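Local coordinates for 389aa long hypothetical nucleolar protein (Pyrococcus horikoshii, PDB 5ZVE), which methylates the C5 position of cytosine 72 in several tRNAs, using S-adenosyl-L-methionine as the methyl donor, at residues 89-94 and 110-115; 105-110 and 154-159; 226-231 and 251-256; 323-328 and 361-366; 329-334 and 354-359. All blocks are in the same frame, centred on the assembly; numbering follows the deposited sequence.

Overall arrangement
The five contacts fall into two groups along the chain. Interactions 1 and 2 come first and lie in the PUA domain, where their centres are about 10 Å apart. They share Pro110 and belong to one mixed sheet. Interaction 1 pairs outermost strand 112-115 with strand 90-93, and interaction 2 pairs the other outermost strand, 107-108, with strand 154-161. Interactions 3, 4 and 5 lie in the methyltransferase domain and reach its large sheet. Interaction 3 builds the cofactor end, and its centre is about 26 Å from that of interaction 4. Interaction 5 is nested within the loop that interaction 4 closes, and a salt bridge joins them. The PUA contacts stay at least about 20 Å, nearest atoms, from the others.

Interaction 1. Residues 89-94 and 110-115; sequences PVVVAN and PGVLKA
A classic beta bulge in the PUA domain joins strand 90-93 to the edge strand 112-115. The strands run antiparallel, and Leu113 and Lys114 both face Val92. Val92 O accepts a bond from Leu113 N at 2.7 Å and a weak one from Lys114 N at 3.3 Å. The first donor lies in the carbonyl plane. Val92 N returns a 2.7 Å bond to Lys114 O, nearly along the C=O axis. Past the bulge the register has shifted by one residue, and Ala93 pairs with Val112. There Asn94 N binds Gly111 O at 2.9 Å.

The side chains of Val92 and Lys114 lie alongside each other and point the same way. Lys114 CG sits between its backbone N and carbonyl carbon (chi1 57°), which sets it beside Val92 CB and CG2. Leu113 crosses Val92 at a slant, with CD2 3.8 Å from Val92 CG1. The other face of the sheet carries Val91 and Ala115. Val91 turns one methyl, CG2, to Ala115 CB and the other, CG1, to Val112 CG1. Leu107 and Met147 also pack on Val91 and Val112. Asn94 is the N-cap of helix 95-101, and its OD1 accepts from Ala97 N. At this end of the contact, Asn94 ND2 lies 3.5 Å from Gly111 CA.

Interaction 2. Residues 105-110 and 154-159; sequences AMLYAP and LAVEVT
Backbone bonds tie Leu107 to Ala155 and Val156. Leu107 N donates a hydrogen bond to Val156 O at 3.1 Å, in the carbonyl plane. Leu107 O takes two donors, Ala155 N at 2.9 Å and Val156 N at 3.0 Å. The Ala155 bond lies in the carbonyl plane, whereas the Val156 donor is tilted 20° from it. A weak bond runs from Val158 N to Met106 SD. The doubled grip on Leu107 O marks a classic beta bulge, here between edge strand 107-108 and strand 154-161 of the PUA sheet.

Apolar contacts add to these bonds. Leu107 and Val156 cross at a slant on the buried face, with their CB atoms 4.0 Å apart. Ile127 packs on both, and helix 95-101 also packs on Leu107 through Ala97 and Val101. Met106 reaches toward Val158 because its chain bends at chi2 (-67°) and chi3. Its CE comes to 4.0 Å from Val158 CB. Leu154 CD1 rests on Met106 CB at 3.6 Å and also approaches Tyr108 CE1. Ala155 CB points toward residues 105-110 and lies 3.4 Å from Leu107 O.

Interaction 3. Residues 226-231 and 251-256; sequences IAIDKS and KLVQMD. With SAH (S-adenosyl-L-homocysteine), chain C.
Asp229 OD1 is gripped by the cofactor product and by the backbone. SAH O2' donates to Asp229 OD1 in a very short bond of 2.5 Å. Ser231 N reaches the same oxygen at 3.0 Å on its anti lone pair, which closes an Asx turn. Asp229 OD2 accepts from Ala207 N and faces SAH O3'. Just past the neighbouring strand, Asp256 OD1 accepts from the adenine N6 of SAH at 3.0 Å. If Asp229 were replaced by an alanine, the ribose O2' would probably lose its acceptor and the turn at Ser231 would be set free to move.

The backbones pair as parallel strands. Ala227 N binds Lys251 O at 2.9 Å, and Val253 N binds Ala227 O at 3.0 Å. Met255 N approaches Asp229 O from above the carbonyl plane. Packing is tight behind the site, where Ile228 CG1 meets Val253 CG2 at 3.4 Å. Ile228 CG2 presses on Met255 CG.

Strands 225-229 and 250-254 with helix 232-245 form a right-handed beta-alpha-beta unit of the class I methyltransferase fold. The helix packs on Ala227 and Leu252, and strand 201-203 flanks strand 225-229.

Interaction 4. Residues 323-328 and 361-366; sequences CTLSYE and VQRFYP
Leu325 O receives both terminal nitrogens of Arg363. Arg363 NH2 donates to Leu325 O at 2.7 Å, with an N-H...O angle of 156°. Arg363 NH1 adds a weak bond to Leu325 O at 3.0 Å. The oxygen lies at the edge of the guanidinium, only 4° out of its plane for the NH2 bond. From the carbonyl's side, NH2 stands above the plane. The Arg363 chain is extended from CG to NE, and this carries the group from strand 361-364 across to the loop. Arg363 NE forms a salt bridge with Glu331 OE2, which gives the group a second anchor. The charge is thus buried but has a carboxylate partner, and would probably polarise the Leu325 carbonyl.

Around this bond, Leu325 CD2 lies 4.2 Å from Arg363 NH1 and 4.4 Å from Tyr365 CD1.

The loop begins at Cys323, the predicted nucleophile of the methyl transfer. The contact joins the chain just after this residue to a strand of the central sheet. Thr324 O accepts from Asn330 ND2, a further tie to the start of helix 331-339. Leu325 also packs on Tyr13 and Phe17 of helix 7-17 and on Ile25 and Leu29 of helix 19-29. Strand 374-381 lies next to strand 361-364, and Phe375 packs on Arg363.

Interaction 5. Residues 329-334 and 354-359; sequences ENEGNV and PGIGMN
The first turn of helix 331-339 faces a type II beta turn from Gly355 to Met358. Asn330 is at the N-cap position of the helix, and Val334 N binds Asn330 O at 3.0 Å. A weak bond from Gly355 N to Met358 O joins the two ends of the beta turn. Gly357 takes a positive phi of 58°, which favours glycine. Gly355 also leaves room for the acid, since a CB there would clash with Glu331 OE2.

One hydrogen bond links the two segments. Ile356 N donates to Glu331 OE2 at 2.6 Å, and the bond is nearly straight, with an angle of 171°. The donor meets the oxygen from above the carboxylate plane. Glu331 bends at chi2 (88°), which turns its carboxylate to the turn backbone. OE2 also lies 3.3 Å from Ile356 CG1, and the two side chains cross at about a right angle. With Arg363 as its second partner, OE2 is shared by a backbone N-H and a positive charge. With Glu331 cut back to an alanine, Ile356 N and the buried Arg363 charge are likely to lose their shared partner.

Met358 reaches back to the helix with an extended chain. Its SD lies 3.7 Å from Glu331 CG, and its CE is close to Val334 CG1.

The turn connects strand 353-355 to strand 361-364, which are antiparallel neighbours in the methyltransferase sheet. The helix lies against strand 374-381, where Phe375 touches Glu331 and Val334 and Ala377 touches Val334.

Interaction 1. Residues 89-94 and 110-115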
# COMPACT_ATOMS: atom_id res chain seq x y z
N PRO A 89 29.52 10.51 12.79
CA PRO A 89 29.61 9.07 13.04
C PRO A 89 28.37 8.35 12.52
O PRO A 89 27.28 8.92 12.51
CB PRO A 89 29.71 8.98 14.57
CG PRO A 89 29.13 10.26 15.06
CD PRO A 89 29.47 11.29 14.03
N VAL A 90 28.52 7.09 12.10
CA VAL A 90 27.44 6.38 11.44
C VAL A 90 26.68 5.46 12.39
O VAL A 90 27.28 4.70 13.15
CB VAL A 90 27.97 5.55 10.25
CG1 VAL A 90 26.92 4.58 9.72
CG2 VAL A 90 28.48 6.46 9.14
N VAL A 91 25.35 5.56 12.36
CA VAL A 91 24.49 4.52 12.92
C VAL A 91 23.88 3.72 11.78
O VAL A 91 23.29 4.30 10.86
CB VAL A 91 23.37 5.09 13.81
CG1 VAL A 91 22.49 3.97 14.33
CG2 VAL A 91 23.95 5.89 14.97
N VAL A 92 24.03 2.41 11.82
CA VAL A 92 23.44 1.55 10.80
C VAL A 92 22.13 0.97 11.30
O VAL A 92 22.10 0.24 12.29
CB VAL A 92 24.39 0.40 10.40
CG1 VAL A 92 23.82 -0.36 9.22
CG2 VAL A 92 25.77 0.95 10.07
N ALA A 93 21.04 1.32 10.62
CA ALA A 93 19.72 0.79 10.96
C ALA A 93 19.45 -0.44 10.11
O ALA A 93 19.91 -0.51 8.97
CB ALA A 93 18.64 1.85 10.73
N ASN A 94 18.72 -1.41 10.65
CA ASN A 94 18.35 -2.55 9.84
C ASN A 94 17.35 -2.13 8.76
O ASN A 94 16.82 -1.02 8.80
CB ASN A 94 17.80 -3.70 10.70
CG ASN A 94 16.45 -3.39 11.35
OD1 ASN A 94 15.51 -2.93 10.71
ND2 ASN A 94 16.36 -3.67 12.65
N PRO A 110 15.97 -1.56 19.03
CA PRO A 110 15.92 -2.78 18.21
C PRO A 110 16.09 -2.53 16.71
O PRO A 110 16.37 -3.47 15.97
CB PRO A 110 14.51 -3.34 18.50
CG PRO A 110 13.75 -2.23 19.12
CD PRO A 110 14.76 -1.40 19.85
N GLY A 111 15.93 -1.29 16.28
CA GLY A 111 16.11 -0.96 14.88
C GLY A 111 17.57 -0.74 14.51
O GLY A 111 17.90 -0.53 13.34
N VAL A 112 18.44 -0.79 15.51
CA VAL A 112 19.86 -0.53 15.30
C VAL A 112 20.64 -1.82 15.03
O VAL A 112 20.62 -2.75 15.83
CB VAL A 112 20.49 0.18 16.52
CG1 VAL A 112 21.99 0.31 16.35
CG2 VAL A 112 19.84 1.54 16.73
N LEU A 113 21.33 -1.85 13.90
CA LEU A 113 22.12 -3.01 13.51
C LEU A 113 23.53 -2.94 14.10
O LEU A 113 24.00 -3.89 14.72
CB LEU A 113 22.18 -3.11 11.98
CG LEU A 113 22.94 -4.27 11.33
CD1 LEU A 113 22.26 -5.59 11.64
CD2 LEU A 113 23.05 -4.05 9.82
N LYS A 114 24.18 -1.80 13.91
CA LYS A 114 25.51 -1.55 14.45
C LYS A 114 25.80 -0.06 14.33
O LYS A 114 25.05 0.66 13.68
CB LYS A 114 26.56 -2.38 13.71
CG LYS A 114 26.59 -2.14 12.21
CD LYS A 114 27.49 -3.14 11.50
CE LYS A 114 27.54 -2.86 10.01
NZ LYS A 114 28.30 -3.90 9.26
N ALA A 115 26.87 0.40 14.97
CA ALA A 115 27.15 1.83 15.01
C ALA A 115 28.61 2.14 15.31
O ALA A 115 29.37 1.26 15.74
CB ALA A 115 26.26 2.50 16.05

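Interaction 2. Residues 105-110 and 154-159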
# COMPACT_ATOMS: atom_id res chain seq x y z
N ALA A 105 10.29 8.62 10.89
CA ALA A 105 10.25 7.92 12.18
C ALA A 105 11.52 8.16 12.97
O ALA A 105 12.58 8.41 12.39
CB ALA A 105 10.04 6.43 11.98
N MET A 106 11.41 8.10 14.29
CA MET A 106 12.58 8.03 15.15
C MET A 106 13.25 6.67 14.98
O MET A 106 12.63 5.74 14.50
CB MET A 106 12.19 8.24 16.61
CG MET A 106 11.36 9.48 16.88
SD MET A 106 12.31 10.98 16.60
CE MET A 106 11.73 11.46 14.97
N LEU A 107 14.50 6.56 15.41
CA LEU A 107 15.17 5.27 15.40
C LEU A 107 15.22 4.70 16.80
O LEU A 107 15.76 5.31 17.72
CB LEU A 107 16.58 5.39 14.82
CG LEU A 107 17.37 4.07 14.78
CD1 LEU A 107 16.65 3.03 13.94
CD2 LEU A 107 18.78 4.30 14.25
N TYR A 108 14.63 3.52 16.97
CA TYR A 108 14.63 2.85 18.27
C TYR A 108 15.69 1.76 18.31
O TYR A 108 16.16 1.30 17.27
CB TYR A 108 13.24 2.29 18.56
CG TYR A 108 12.18 3.37 18.56
CD1 TYR A 108 11.99 4.18 19.68
CD2 TYR A 108 11.40 3.61 17.44
CE1 TYR A 108 11.04 5.18 19.68
CE2 TYR A 108 10.44 4.61 17.44
CZ TYR A 108 10.27 5.40 18.56
OH TYR A 108 9.32 6.40 18.57
N ALA A 109 16.07 1.37 19.52
CA ALA A 109 17.21 0.47 19.74
C ALA A 109 17.13 -0.86 18.98
O ALA A 109 18.10 -1.25 18.34
CB ALA A 109 17.40 0.22 21.23
N PRO A 110 15.97 -1.56 19.03
CA PRO A 110 15.92 -2.78 18.21
C PRO A 110 16.09 -2.53 16.71
O PRO A 110 16.37 -3.47 15.97
CB PRO A 110 14.51 -3.34 18.50
CG PRO A 110 13.75 -2.23 19.12
CD PRO A 110 14.76 -1.40 19.85
N LEU A 154 14.44 4.90 22.85
CA LEU A 154 14.83 5.79 21.76
C LEU A 154 16.35 5.82 21.59
O LEU A 154 17.08 6.16 22.52
CB LEU A 154 14.30 7.20 22.01
CG LEU A 154 14.62 8.29 20.99
CD1 LEU A 154 14.16 7.88 19.60
CD2 LEU A 154 13.97 9.60 21.40
N ALA A 155 16.82 5.50 20.39
CA ALA A 155 18.25 5.44 20.12
C ALA A 155 18.75 6.70 19.43
O ALA A 155 19.76 7.29 19.83
CB ALA A 155 18.58 4.21 19.28
N VAL A 156 18.06 7.12 18.38
CA VAL A 156 18.38 8.37 17.71
C VAL A 156 17.12 9.18 17.50
O VAL A 156 16.16 8.71 16.89
CB VAL A 156 19.08 8.15 16.35
CG1 VAL A 156 19.40 9.49 15.70
CG2 VAL A 156 20.34 7.32 16.52
N GLU A 157 17.11 10.41 18.00
CA GLU A 157 16.06 11.34 17.66
C GLU A 157 16.35 11.89 16.28
O GLU A 157 17.33 12.62 16.09
CB GLU A 157 15.96 12.47 18.70
CG GLU A 157 14.92 13.52 18.39
CD GLU A 157 14.92 14.66 19.40
OE1 GLU A 157 15.67 14.57 20.40
OE2 GLU A 157 14.18 15.63 19.20
N VAL A 158 15.51 11.53 15.32
CA VAL A 158 15.75 11.91 13.93
C VAL A 158 15.17 13.30 13.68
O VAL A 158 13.96 13.48 13.55
CB VAL A 158 15.13 10.88 12.95
CG1 VAL A 158 15.41 11.27 11.51
CG2 VAL A 158 15.69 9.50 13.23
N THR A 159 16.06 14.29 13.63
CA THR A 159 15.69 15.68 13.47
C THR A 159 15.79 16.11 12.01
O THR A 159 15.29 17.16 11.63
CB THR A 159 16.58 16.59 14.32
OG1 THR A 159 17.95 16.35 13.96
CG2 THR A 159 16.39 16.29 15.79

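Interaction 3. Residues 226-231 and 251-256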
# COMPACT_ATOMS: atom_id res chain seq x y z
N ILE A 226 -17.97 -11.07 3.00
CA ILE A 226 -17.16 -12.24 3.29
C ILE A 226 -15.71 -11.93 2.97
O ILE A 226 -15.38 -11.62 1.83
CB ILE A 226 -17.62 -13.46 2.50
CG1 ILE A 226 -19.06 -13.81 2.88
CG2 ILE A 226 -16.69 -14.63 2.75
CD1 ILE A 226 -19.71 -14.76 1.94
N ALA A 227 -14.85 -12.02 3.98
CA ALA A 227 -13.45 -11.65 3.83
C ALA A 227 -12.54 -12.84 4.04
O ALA A 227 -12.53 -13.45 5.11
CB ALA A 227 -13.10 -10.53 4.78
N ILE A 228 -11.76 -13.16 3.01
CA ILE A 228 -10.92 -14.35 3.03
C ILE A 228 -9.44 -13.99 3.11
O ILE A 228 -8.99 -13.06 2.45
CB ILE A 228 -11.15 -15.19 1.76
CG1 ILE A 228 -12.62 -15.58 1.63
CG2 ILE A 228 -10.25 -16.42 1.74
CD1 ILE A 228 -12.96 -16.24 0.34
N ASP A 229 -8.69 -14.73 3.91
CA ASP A 229 -7.24 -14.66 3.88
C ASP A 229 -6.63 -15.95 4.41
O ASP A 229 -7.23 -16.63 5.25
CB ASP A 229 -6.72 -13.47 4.68
CG ASP A 229 -5.39 -12.96 4.15
OD1 ASP A 229 -4.35 -13.57 4.46
OD2 ASP A 229 -5.40 -11.95 3.43
N LYS A 230 -5.45 -16.29 3.92
CA LYS A 230 -4.77 -17.52 4.34
C LYS A 230 -3.99 -17.32 5.63
O LYS A 230 -3.79 -18.27 6.40
CB LYS A 230 -3.82 -18.01 3.24
CG LYS A 230 -3.28 -19.40 3.47
CD LYS A 230 -2.25 -19.79 2.42
CE LYS A 230 -1.02 -18.89 2.50
NZ LYS A 230 0.08 -19.35 1.61
N SER A 231 -3.56 -16.09 5.89
CA SER A 231 -2.69 -15.80 7.03
C SER A 231 -3.51 -15.53 8.29
O SER A 231 -4.34 -14.62 8.31
CB SER A 231 -1.79 -14.61 6.71
OG SER A 231 -0.88 -14.35 7.76
N LYS A 251 -17.69 -10.88 7.74
CA LYS A 251 -17.47 -12.24 8.19
C LYS A 251 -16.11 -12.75 7.73
O LYS A 251 -15.86 -12.87 6.52
CB LYS A 251 -18.58 -13.17 7.69
CG LYS A 251 -18.34 -14.64 7.99
CD LYS A 251 -18.28 -14.91 9.49
CE LYS A 251 -18.47 -16.39 9.81
NZ LYS A 251 -17.62 -17.26 8.95
N LEU A 252 -15.23 -13.04 8.68
CA LEU A 252 -13.90 -13.54 8.38
C LEU A 252 -13.88 -15.05 8.21
O LEU A 252 -14.41 -15.79 9.04
CB LEU A 252 -12.91 -13.14 9.48
CG LEU A 252 -12.06 -11.88 9.29
CD1 LEU A 252 -12.92 -10.73 8.86
CD2 LEU A 252 -11.35 -11.55 10.58
N VAL A 253 -13.26 -15.51 7.13
CA VAL A 253 -13.01 -16.93 6.94
C VAL A 253 -11.55 -17.14 6.54
O VAL A 253 -11.04 -16.50 5.61
CB VAL A 253 -13.99 -17.55 5.91
CG1 VAL A 253 -15.42 -17.51 6.43
CG2 VAL A 253 -13.89 -16.86 4.57
N GLN A 254 -10.88 -18.02 7.26
CA GLN A 254 -9.50 -18.39 6.95
C GLN A 254 -9.46 -19.60 6.03
O GLN A 254 -10.02 -20.64 6.35
CB GLN A 254 -8.73 -18.68 8.24
CG GLN A 254 -7.27 -18.97 8.01
CD GLN A 254 -6.56 -19.33 9.29
OE1 GLN A 254 -7.14 -19.31 10.37
NE2 GLN A 254 -5.28 -19.66 9.18
N MET A 255 -8.76 -19.46 4.90
CA MET A 255 -8.71 -20.50 3.88
C MET A 255 -7.84 -20.09 2.70
O MET A 255 -7.54 -18.91 2.51
CB MET A 255 -10.11 -20.83 3.37
CG MET A 255 -10.64 -19.84 2.36
SD MET A 255 -12.26 -20.26 1.69
CE MET A 255 -11.85 -21.68 0.68
N ASP A 256 -7.44 -21.08 1.90
CA ASP A 256 -6.80 -20.83 0.61
C ASP A 256 -7.87 -20.37 -0.38
O ASP A 256 -8.75 -21.14 -0.76
CB ASP A 256 -6.10 -22.10 0.11
CG ASP A 256 -5.41 -21.90 -1.23
OD1 ASP A 256 -5.40 -20.77 -1.76
OD2 ASP A 256 -4.89 -22.90 -1.77
N SAH C . -6.64 -6.35 0.23
CA SAH C . -5.86 -6.13 1.44
CB SAH C . -4.38 -6.45 1.22
CG SAH C . -4.08 -7.67 0.34
SD SAH C . -2.35 -8.17 0.50
C SAH C . -6.03 -4.72 2.02
O SAH C . -6.55 -3.82 1.37
OXT SAH C . -5.65 -4.45 3.16
C5' SAH C . -2.63 -9.82 -0.21
C4' SAH C . -3.14 -10.85 0.79
O4' SAH C . -3.35 -12.09 0.14
C3' SAH C . -2.18 -11.15 1.94
O3' SAH C . -2.79 -10.75 3.15
C2' SAH C . -2.02 -12.65 1.96
O2' SAH C . -2.21 -13.15 3.27
C1' SAH C . -3.14 -13.13 1.07
N9 SAH C . -2.86 -14.42 0.39
C8 SAH C . -1.70 -14.84 -0.22
N7 SAH C . -1.91 -16.08 -0.72
C5 SAH C . -3.17 -16.46 -0.44
C6 SAH C . -3.90 -17.62 -0.71
N6 SAH C . -3.34 -18.63 -1.38
N1 SAH C . -5.21 -17.71 -0.30
C2 SAH C . -5.79 -16.66 0.39
N3 SAH C . -5.07 -15.52 0.66
C4 SAH C . -3.78 -15.42 0.25

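Interaction 4. Residues 323-328 and 361-366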
# COMPACT_ATOMS: atom_id res chain seq x y z
N CYS A 323 -0.77 -3.88 -6.59
CA CYS A 323 0.17 -2.78 -6.38
C CYS A 323 1.48 -3.09 -7.09
O CYS A 323 2.56 -2.92 -6.53
CB CYS A 323 0.40 -2.54 -4.88
SG CYS A 323 1.12 -3.94 -3.97
N THR A 324 1.38 -3.53 -8.34
CA THR A 324 2.56 -3.86 -9.12
C THR A 324 2.47 -3.27 -10.52
O THR A 324 1.39 -2.93 -11.00
CB THR A 324 2.76 -5.39 -9.22
OG1 THR A 324 4.12 -5.67 -9.57
CG2 THR A 324 1.83 -6.00 -10.26
N LEU A 325 3.62 -3.13 -11.17
CA LEU A 325 3.68 -2.49 -12.48
C LEU A 325 3.72 -3.47 -13.65
O LEU A 325 3.48 -3.07 -14.79
CB LEU A 325 4.92 -1.60 -12.54
CG LEU A 325 4.95 -0.45 -11.52
CD1 LEU A 325 6.36 0.06 -11.36
CD2 LEU A 325 4.02 0.65 -11.98
N SER A 326 4.01 -4.74 -13.38
CA SER A 326 4.29 -5.70 -14.45
C SER A 326 3.11 -5.88 -15.40
O SER A 326 1.95 -5.73 -15.01
CB SER A 326 4.68 -7.06 -13.87
OG SER A 326 3.54 -7.77 -13.42
N TYR A 327 3.42 -6.17 -16.66
CA TYR A 327 2.39 -6.46 -17.64
C TYR A 327 1.71 -7.78 -17.32
O TYR A 327 0.48 -7.86 -17.31
CB TYR A 327 2.98 -6.51 -19.05
CG TYR A 327 1.92 -6.69 -20.12
CD1 TYR A 327 1.28 -5.60 -20.68
CD2 TYR A 327 1.54 -7.96 -20.54
CE1 TYR A 327 0.30 -5.76 -21.65
CE2 TYR A 327 0.57 -8.14 -21.49
CZ TYR A 327 -0.05 -7.03 -22.05
OH TYR A 327 -1.02 -7.21 -23.00
N GLU A 328 2.51 -8.81 -17.06
CA GLU A 328 2.02 -10.18 -16.90
C GLU A 328 0.99 -10.31 -15.77
O GLU A 328 -0.01 -11.01 -15.92
CB GLU A 328 3.18 -11.15 -16.64
CG GLU A 328 4.11 -11.39 -17.83
CD GLU A 328 5.15 -10.30 -18.00
OE1 GLU A 328 5.16 -9.35 -17.19
OE2 GLU A 328 5.96 -10.40 -18.94
N VAL A 361 -9.12 -0.52 -18.36
CA VAL A 361 -8.42 -0.69 -17.09
C VAL A 361 -7.70 0.58 -16.70
O VAL A 361 -7.41 1.43 -17.54
CB VAL A 361 -7.41 -1.86 -17.14
CG1 VAL A 361 -8.14 -3.17 -17.30
CG2 VAL A 361 -6.39 -1.65 -18.25
N GLN A 362 -7.40 0.71 -15.41
CA GLN A 362 -6.87 1.95 -14.89
C GLN A 362 -5.53 1.74 -14.19
O GLN A 362 -5.44 0.98 -13.23
CB GLN A 362 -7.87 2.60 -13.94
CG GLN A 362 -7.47 3.99 -13.46
CD GLN A 362 -8.54 4.66 -12.63
OE1 GLN A 362 -8.43 5.84 -12.31
NE2 GLN A 362 -9.59 3.92 -12.28
N ARG A 363 -4.50 2.44 -14.66
CA ARG A 363 -3.18 2.34 -14.05
C ARG A 363 -2.81 3.62 -13.32
O ARG A 363 -3.20 4.72 -13.73
CB ARG A 363 -2.11 2.02 -15.09
CG ARG A 363 -1.80 0.54 -15.24
CD ARG A 363 -0.75 0.33 -16.31
NE ARG A 363 -0.32 -1.06 -16.42
CZ ARG A 363 0.79 -1.54 -15.85
NH1 ARG A 363 1.57 -0.73 -15.13
NH2 ARG A 363 1.12 -2.81 -16.00
N PHE A 364 -2.05 3.47 -12.25
CA PHE A 364 -1.49 4.60 -11.53
C PHE A 364 0.03 4.52 -11.58
O PHE A 364 0.62 3.44 -11.45
CB PHE A 364 -1.98 4.62 -10.08
CG PHE A 364 -3.44 4.97 -9.94
CD1 PHE A 364 -4.41 3.98 -9.98
CD2 PHE A 364 -3.84 6.29 -9.78
CE1 PHE A 364 -5.76 4.30 -9.85
CE2 PHE A 364 -5.19 6.61 -9.64
CZ PHE A 364 -6.14 5.62 -9.68
N TYR A 365 0.66 5.67 -11.80
CA TYR A 365 2.11 5.77 -11.86
C TYR A 365 2.59 6.79 -10.84
O TYR A 365 1.93 7.80 -10.63
CB TYR A 365 2.57 6.18 -13.26
CG TYR A 365 2.28 5.16 -14.33
CD1 TYR A 365 3.12 4.07 -14.53
CD2 TYR A 365 1.17 5.28 -15.16
CE1 TYR A 365 2.87 3.13 -15.51
CE2 TYR A 365 0.90 4.34 -16.15
CZ TYR A 365 1.76 3.28 -16.32
OH TYR A 365 1.52 2.34 -17.30
N PRO A 366 3.75 6.52 -10.21
CA PRO A 366 4.26 7.44 -9.18
C PRO A 366 4.61 8.83 -9.71
O PRO A 366 4.39 9.82 -9.02
CB PRO A 366 5.52 6.72 -8.66
CG PRO A 366 5.92 5.80 -9.77
CD PRO A 366 4.63 5.36 -10.42

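Interaction 5. Residues 329-334 and 354-359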
# COMPACT_ATOMS: atom_id res chain seq x y z
N GLU A 329 1.23 -9.62 -14.65
CA GLU A 329 0.33 -9.71 -13.51
C GLU A 329 -0.91 -8.85 -13.70
O GLU A 329 -1.88 -8.97 -12.96
CB GLU A 329 1.03 -9.28 -12.21
CG GLU A 329 2.21 -10.15 -11.81
CD GLU A 329 3.00 -9.53 -10.66
OE1 GLU A 329 2.54 -9.63 -9.51
OE2 GLU A 329 4.07 -8.95 -10.92
N ASN A 330 -0.87 -7.99 -14.71
CA ASN A 330 -1.94 -7.01 -14.90
C ASN A 330 -2.71 -7.20 -16.20
O ASN A 330 -3.66 -7.99 -16.24
CB ASN A 330 -1.35 -5.60 -14.82
CG ASN A 330 -0.85 -5.27 -13.43
OD1 ASN A 330 -1.40 -5.75 -12.44
ND2 ASN A 330 0.20 -4.46 -13.35
N GLU A 331 -2.32 -6.49 -17.24
CA GLU A 331 -3.02 -6.61 -18.53
C GLU A 331 -2.99 -8.05 -19.03
O GLU A 331 -3.97 -8.53 -19.61
CB GLU A 331 -2.41 -5.67 -19.57
CG GLU A 331 -2.75 -4.19 -19.36
CD GLU A 331 -1.78 -3.48 -18.44
OE1 GLU A 331 -0.97 -4.16 -17.76
OE2 GLU A 331 -1.82 -2.23 -18.39
N GLY A 332 -1.88 -8.74 -18.81
CA GLY A 332 -1.75 -10.13 -19.21
C GLY A 332 -2.78 -11.03 -18.55
O GLY A 332 -3.36 -11.90 -19.20
N ASN A 333 -3.01 -10.82 -17.26
CA ASN A 333 -3.99 -11.62 -16.53
C ASN A 333 -5.42 -11.19 -16.79
O ASN A 333 -6.36 -11.95 -16.54
CB ASN A 333 -3.70 -11.59 -15.03
CG ASN A 333 -2.83 -12.74 -14.58
OD1 ASN A 333 -2.59 -13.67 -15.34
ND2 ASN A 333 -2.36 -12.68 -13.34
N VAL A 334 -5.61 -9.97 -17.29
CA VAL A 334 -6.95 -9.58 -17.68
C VAL A 334 -7.36 -10.25 -18.99
O VAL A 334 -8.50 -10.67 -19.14
CB VAL A 334 -7.11 -8.07 -17.81
CG1 VAL A 334 -8.56 -7.75 -18.10
CG2 VAL A 334 -6.69 -7.38 -16.51
N PRO A 354 -4.57 5.12 -18.77
CA PRO A 354 -4.98 3.89 -19.46
C PRO A 354 -3.97 2.77 -19.24
O PRO A 354 -2.82 3.04 -18.91
CB PRO A 354 -5.03 4.30 -20.94
CG PRO A 354 -4.34 5.63 -21.02
CD PRO A 354 -4.50 6.28 -19.68
N GLY A 355 -4.40 1.53 -19.43
CA GLY A 355 -3.51 0.39 -19.31
C GLY A 355 -2.62 0.28 -20.54
O GLY A 355 -2.74 1.07 -21.47
N ILE A 356 -1.74 -0.71 -20.54
CA ILE A 356 -0.85 -0.93 -21.68
C ILE A 356 -1.59 -1.63 -22.82
O ILE A 356 -1.91 -2.81 -22.72
CB ILE A 356 0.37 -1.78 -21.28
CG1 ILE A 356 0.96 -1.30 -19.95
CG2 ILE A 356 1.41 -1.75 -22.39
CD1 ILE A 356 1.67 0.02 -20.02
N GLY A 357 -1.84 -0.89 -23.90
CA GLY A 357 -2.53 -1.43 -25.06
C GLY A 357 -3.89 -1.98 -24.70
O GLY A 357 -4.31 -3.03 -25.21
N MET A 358 -4.60 -1.26 -23.84
CA MET A 358 -5.82 -1.78 -23.26
C MET A 358 -6.64 -0.67 -22.61
O MET A 358 -6.12 0.11 -21.82
CB MET A 358 -5.47 -2.84 -22.23
CG MET A 358 -6.65 -3.53 -21.68
SD MET A 358 -6.12 -4.94 -20.73
CE MET A 358 -7.67 -5.26 -19.97
N ASN A 359 -7.94 -0.63 -22.93
CA ASN A 359 -8.70 0.62 -22.84
C ASN A 359 -9.42 0.96 -21.53
O ASN A 359 -9.39 2.12 -21.11
CB ASN A 359 -9.72 0.66 -23.97
CG ASN A 359 -9.24 1.44 -25.17
OD1 ASN A 359 -8.55 2.46 -25.03
ND2 ASN A 359 -9.59 0.97 -26.37